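Local coordinates for 3-oxoacyl-(acyl-carrier protein) synthase II (Thermus thermophilus, PDB 1J3N), which probably catalyses the condensation of malonyl-ACP with a growing acyl chain, the elongation step of bacterial fatty acid synthesis, at residues Glu269-Ala282 with Val307-Phe320. Numbering follows the deposited sequence.
Sequences EPHPEGKGAALAMA and VGDRAEVLAIKRVF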
loop_
_atom_site.group_PDB
_atom_site.type_symbol
_atom_site.label_atom_id
_atom_site.label_comp_id
_atom_site.label_asym_id
_atom_site.label_seq_id
_atom_site.Cartn_x
_atom_site.Cartn_y
_atom_site.Cartn_z
ATOM N N GLU A 269 -4.066 16.905 -10.676
ATOM C CA GLU A 269 -3.437 18.220 -10.578
ATOM C C GLU A 269 -3.015 18.542 -9.154
ATOM O O GLU A 269 -3.808 18.455 -8.230
ATOM C CB GLU A 269 -4.404 19.302 -11.056
ATOM C CG GLU A 269 -4.516 19.408 -12.565
ATOM C CD GLU A 269 -3.299 20.063 -13.182
ATOM O OE1 GLU A 269 -3.056 21.258 -12.906
ATOM O OE2 GLU A 269 -2.582 19.379 -13.936
ATOM N N PRO A 270 -1.749 18.922 -8.958
ATOM C CA PRO A 270 -1.322 19.242 -7.598
ATOM C C PRO A 270 -1.815 20.644 -7.264
ATOM O O PRO A 270 -2.133 21.425 -8.171
ATOM C CB PRO A 270 0.190 19.184 -7.701
ATOM C CG PRO A 270 0.415 19.784 -9.064
ATOM C CD PRO A 270 -0.648 19.114 -9.917
ATOM N N HIS A 271 -1.894 20.954 -5.974
ATOM C CA HIS A 271 -2.319 22.275 -5.544
ATOM C C HIS A 271 -1.335 23.252 -6.204
ATOM O O HIS A 271 -0.130 23.181 -5.979
ATOM C CB HIS A 271 -2.241 22.368 -4.019
ATOM C CG HIS A 271 -3.006 23.516 -3.445
ATOM N ND1 HIS A 271 -2.607 24.827 -3.591
ATOM C CD2 HIS A 271 -4.175 23.552 -2.761
ATOM C CE1 HIS A 271 -3.496 25.621 -3.024
ATOM N NE2 HIS A 271 -4.458 24.874 -2.515
ATOM N N PRO A 272 -1.841 24.179 -7.030
ATOM C CA PRO A 272 -0.989 25.154 -7.721
ATOM C C PRO A 272 -0.052 25.963 -6.826
ATOM O O PRO A 272 1.001 26.423 -7.276
ATOM C CB PRO A 272 -1.999 26.026 -8.463
ATOM C CG PRO A 272 -3.188 25.997 -7.552
ATOM C CD PRO A 272 -3.264 24.524 -7.197
ATOM N N GLU A 273 -0.429 26.123 -5.565
ATOM C CA GLU A 273 0.382 26.882 -4.624
ATOM C C GLU A 273 1.262 25.990 -3.743
ATOM O O GLU A 273 1.966 26.478 -2.858
ATOM C CB GLU A 273 -0.529 27.754 -3.761
ATOM C CG GLU A 273 -1.507 28.595 -4.592
ATOM C CD GLU A 273 -2.389 29.491 -3.743
ATOM O OE1 GLU A 273 -2.929 29.015 -2.721
ATOM O OE2 GLU A 273 -2.554 30.673 -4.109
ATOM N N GLY A 274 1.225 24.684 -3.990
ATOM C CA GLY A 274 2.047 23.772 -3.218
ATOM C C GLY A 274 1.726 23.745 -1.735
ATOM O O GLY A 274 2.588 23.434 -0.911
ATOM N N LYS A 275 0.484 24.070 -1.403
ATOM C CA LYS A 275 0.002 24.089 -0.024
ATOM C C LYS A 275 0.184 22.726 0.661
ATOM O O LYS A 275 0.511 22.658 1.848
ATOM C CB LYS A 275 -1.477 24.483 -0.017
ATOM C CG LYS A 275 -2.102 24.621 1.355
ATOM C CD LYS A 275 -3.593 24.901 1.236
ATOM C CE LYS A 275 -4.189 25.374 2.557
ATOM N NZ LYS A 275 -3.696 26.737 2.914
ATOM N N GLY A 276 -0.027 21.640 -0.082
ATOM C CA GLY A 276 0.150 20.314 0.501
ATOM C C GLY A 276 1.620 19.982 0.703
ATOM O O GLY A 276 2.033 19.465 1.747
ATOM N N ALA A 277 2.424 20.288 -0.309
ATOM C CA ALA A 277 3.856 20.026 -0.256
ATOM C C ALA A 277 4.502 20.820 0.876
ATOM O O ALA A 277 5.376 20.315 1.573
ATOM C CB ALA A 277 4.501 20.386 -1.589
ATOM N N ALA A 278 4.076 22.067 1.048
ATOM C CA ALA A 278 4.621 22.911 2.104
ATOM C C ALA A 278 4.332 22.257 3.451
ATOM O O ALA A 278 5.182 22.219 4.337
ATOM C CB ALA A 278 3.988 24.309 2.043
ATOM N N LEU A 279 3.119 21.740 3.596
ATOM C CA LEU A 279 2.709 21.083 4.827
ATOM C C LEU A 279 3.536 19.826 5.103
ATOM O O LEU A 279 3.962 19.598 6.233
ATOM C CB LEU A 279 1.224 20.735 4.745
ATOM C CG LEU A 279 0.554 19.998 5.905
ATOM C CD1 LEU A 279 0.843 20.703 7.216
ATOM C CD2 LEU A 279 -0.951 19.949 5.643
ATOM N N ALA A 280 3.767 19.015 4.070
ATOM C CA ALA A 280 4.546 17.787 4.230
ATOM C C ALA A 280 6.012 18.085 4.574
ATOM O O ALA A 280 6.612 17.391 5.389
ATOM C CB ALA A 280 4.459 16.941 2.961
ATOM N N MET A 281 6.598 19.104 3.948
ATOM C CA MET A 281 7.988 19.446 4.262
ATOM C C MET A 281 8.068 19.957 5.701
ATOM O O MET A 281 8.975 19.593 6.450
ATOM C CB MET A 281 8.542 20.521 3.309
ATOM C CG MET A 281 8.877 20.032 1.904
ATOM S SD MET A 281 9.675 21.305 0.908
ATOM C CE MET A 281 8.268 22.235 0.348
ATOM N N ALA A 282 7.110 20.794 6.089
ATOM C CA ALA A 282 7.085 21.350 7.444
ATOM C C ALA A 282 6.966 20.237 8.479
ATOM O O ALA A 282 7.539 20.318 9.568
ATOM C CB ALA A 282 5.918 22.332 7.593
ATOM N N VAL A 307 2.813 23.375 -13.887
ATOM C CA VAL A 307 2.169 23.571 -12.580
ATOM C C VAL A 307 2.904 22.926 -11.408
ATOM O O VAL A 307 3.081 23.545 -10.355
ATOM C CB VAL A 307 0.717 23.037 -12.593
ATOM C CG1 VAL A 307 0.059 23.267 -11.236
ATOM C CG2 VAL A 307 -0.076 23.728 -13.685
ATOM N N GLY A 308 3.322 21.678 -11.591
ATOM C CA GLY A 308 4.027 20.974 -10.530
ATOM C C GLY A 308 5.364 21.582 -10.126
ATOM O O GLY A 308 5.595 21.857 -8.954
ATOM N N ASP A 309 6.256 21.783 -11.090
ATOM C CA ASP A 309 7.567 22.360 -10.798
ATOM C C ASP A 309 7.446 23.698 -10.055
ATOM O O ASP A 309 8.273 24.016 -9.207
ATOM C CB ASP A 309 8.367 22.543 -12.095
ATOM C CG ASP A 309 8.988 21.244 -12.589
ATOM O OD1 ASP A 309 8.446 20.156 -12.276
ATOM O OD2 ASP A 309 10.013 21.311 -13.301
ATOM N N ARG A 310 6.406 24.469 -10.361
ATOM C CA ARG A 310 6.185 25.762 -9.707
ATOM C C ARG A 310 5.578 25.617 -8.308
ATOM O O ARG A 310 5.947 26.341 -7.375
ATOM C CB ARG A 310 5.265 26.629 -10.569
ATOM C CG ARG A 310 4.865 27.957 -9.932
ATOM C CD ARG A 310 4.123 28.831 -10.941
ATOM N NE ARG A 310 3.750 30.127 -10.382
ATOM C CZ ARG A 310 2.561 30.390 -9.851
ATOM N NH1 ARG A 310 1.630 29.447 -9.813
ATOM N NH2 ARG A 310 2.305 31.594 -9.351
ATOM N N ALA A 311 4.638 24.689 -8.167
ATOM C CA ALA A 311 3.993 24.456 -6.878
ATOM C C ALA A 311 5.032 24.080 -5.835
ATOM O O ALA A 311 4.924 24.469 -4.667
ATOM C CB ALA A 311 2.953 23.351 -7.006
ATOM N N GLU A 312 6.033 23.310 -6.261
ATOM C CA GLU A 312 7.104 22.880 -5.368
ATOM C C GLU A 312 7.954 24.072 -4.928
ATOM O O GLU A 312 8.165 24.284 -3.737
ATOM C CB GLU A 312 7.978 21.815 -6.058
ATOM C CG GLU A 312 9.178 21.350 -5.231
ATOM C CD GLU A 312 9.637 19.927 -5.560
ATOM O OE1 GLU A 312 9.551 19.514 -6.739
ATOM O OE2 GLU A 312 10.099 19.229 -4.634
ATOM N N VAL A 313 8.433 24.855 -5.890
ATOM C CA VAL A 313 9.247 26.028 -5.581
ATOM C C VAL A 313 8.492 26.988 -4.652
ATOM O O VAL A 313 9.047 27.467 -3.667
ATOM C CB VAL A 313 9.659 26.765 -6.875
ATOM C CG1 VAL A 313 10.390 28.057 -6.531
ATOM C CG2 VAL A 313 10.549 25.858 -7.724
ATOM N N LEU A 314 7.229 27.262 -4.961
ATOM C CA LEU A 314 6.424 28.149 -4.125
ATOM C C LEU A 314 6.312 27.580 -2.715
ATOM O O LEU A 314 6.294 28.327 -1.736
ATOM C CB LEU A 314 5.021 28.321 -4.711
ATOM C CG LEU A 314 4.900 29.149 -5.997
ATOM C CD1 LEU A 314 3.468 29.123 -6.482
ATOM C CD2 LEU A 314 5.352 30.581 -5.736
ATOM N N ALA A 315 6.240 26.253 -2.620
ATOM C CA ALA A 315 6.138 25.575 -1.330
ATOM C C ALA A 315 7.461 25.659 -0.571
ATOM O O ALA A 315 7.484 25.750 0.664
ATOM C CB ALA A 315 5.749 24.112 -1.540
ATOM N N ILE A 316 8.564 25.610 -1.311
ATOM C CA ILE A 316 9.879 25.691 -0.691
ATOM C C ILE A 316 10.089 27.105 -0.156
ATOM O O ILE A 316 10.475 27.285 0.998
ATOM C CB ILE A 316 10.996 25.325 -1.700
ATOM C CG1 ILE A 316 11.041 23.803 -1.877
ATOM C CG2 ILE A 316 12.343 25.860 -1.232
ATOM C CD1 ILE A 316 12.088 23.329 -2.848
ATOM N N LYS A 317 9.817 28.104 -0.991
ATOM C CA LYS A 317 9.972 29.496 -0.579
ATOM C C LYS A 317 9.083 29.794 0.621
ATOM O O LYS A 317 9.420 30.619 1.465
ATOM C CB LYS A 317 9.606 30.441 -1.730
ATOM C CG LYS A 317 10.556 30.395 -2.915
ATOM C CD LYS A 317 10.049 31.272 -4.057
ATOM C CE LYS A 317 11.002 31.245 -5.239
ATOM N NZ LYS A 317 10.491 32.047 -6.392
ATOM N N ARG A 318 7.949 29.109 0.703
ATOM C CA ARG A 318 7.029 29.330 1.806
ATOM C C ARG A 318 7.540 28.761 3.123
ATOM O O ARG A 318 7.412 29.397 4.173
ATOM C CB ARG A 318 5.658 28.729 1.486
ATOM C CG ARG A 318 4.602 29.048 2.539
ATOM C CD ARG A 318 3.212 28.550 2.158
ATOM N NE ARG A 318 2.753 29.074 0.873
ATOM C CZ ARG A 318 2.967 28.477 -0.297
ATOM N NH1 ARG A 318 3.634 27.331 -0.345
ATOM N NH2 ARG A 318 2.511 29.021 -1.419
ATOM N N VAL A 319 8.121 27.566 3.070
ATOM C CA VAL A 319 8.633 26.908 4.268
ATOM C C VAL A 319 10.015 27.394 4.697
ATOM O O VAL A 319 10.322 27.434 5.883
ATOM C CB VAL A 319 8.719 25.374 4.068
ATOM C CG1 VAL A 319 9.215 24.709 5.341
ATOM C CG2 VAL A 319 7.364 24.823 3.676
ATOM N N PHE A 320 10.848 27.770 3.735
ATOM C CA PHE A 320 12.201 28.206 4.058
ATOM C C PHE A 320 12.452 29.716 4.001
ATOM O O PHE A 320 13.538 30.175 4.345
ATOM C CB PHE A 320 13.191 27.455 3.165
ATOM C CG PHE A 320 13.222 25.968 3.426
ATOM C CD1 PHE A 320 13.990 25.444 4.463
ATOM C CD2 PHE A 320 12.468 25.095 2.649
ATOM C CE1 PHE A 320 14.008 24.075 4.721
ATOM C CE2 PHE A 320 12.478 23.726 2.901
ATOM C CZ PHE A 320 13.252 23.215 3.941
HETATM O O HOH W 1 1.850 26.069 -9.909
HETATM O O HOH W 2 -0.239 29.244 -8.034
#
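R318 leaves its helix with CG anti to the backbone N (chi1 -174°) and bends at chi3 (-57°), which turns its guanidinium back onto the E273 carbonyl; M281, bent at chi3, brings its CE methyl against A315 and the CG1 of I316. These two groups reach across the junction of helices 275-288 and 306-324, whose axes over 275-282 and 307-320 come within 8.1 Å at closest and cross at -45°. So close an approach rests on small residues. G274, at the N-cap position, sets its CA 3.3 Å from A311 O in a CA-H...O contact, and one turn on A278 CB meets A315 CB at 4.0 Å. The M281 side chain is a knob in the hole formed by A315, I316, V319 and F320: CE lies 3.7 Å from A315 CB, while SD meets the F320 ring at its edge, near the ring plane. V319 adds CG2 against A278 CB at 3.8 Å.

Polar contacts gather where the loop enters its helix. Both NH1 and NH2 of R318 donate to E273 O, but the N-H...O angles are well short of straight, so both bonds are weak. Beside them, one water donates to both P272 O and V307 O, each at 2.8 Å, and a second takes a 2.6 Å bond from R310 NH1. L314 CD1 lies over one face of the R310 guanidinium, whose NE forms a salt bridge with E372.

A277 and M281 of one helix and E312 and F320 of the other touch strand 388-394, which places both helices against the sheet in the C-terminal half of the thiolase-type fold. The chemistry is therefore divided: A278, A315, M281, I316 and V319 pack closely, with G274 adding its CA-H...O contact, whereas the loop carbonyls of P272 and E273 are met by water and by an arginine whose positive charge probably adds electrostatic attraction.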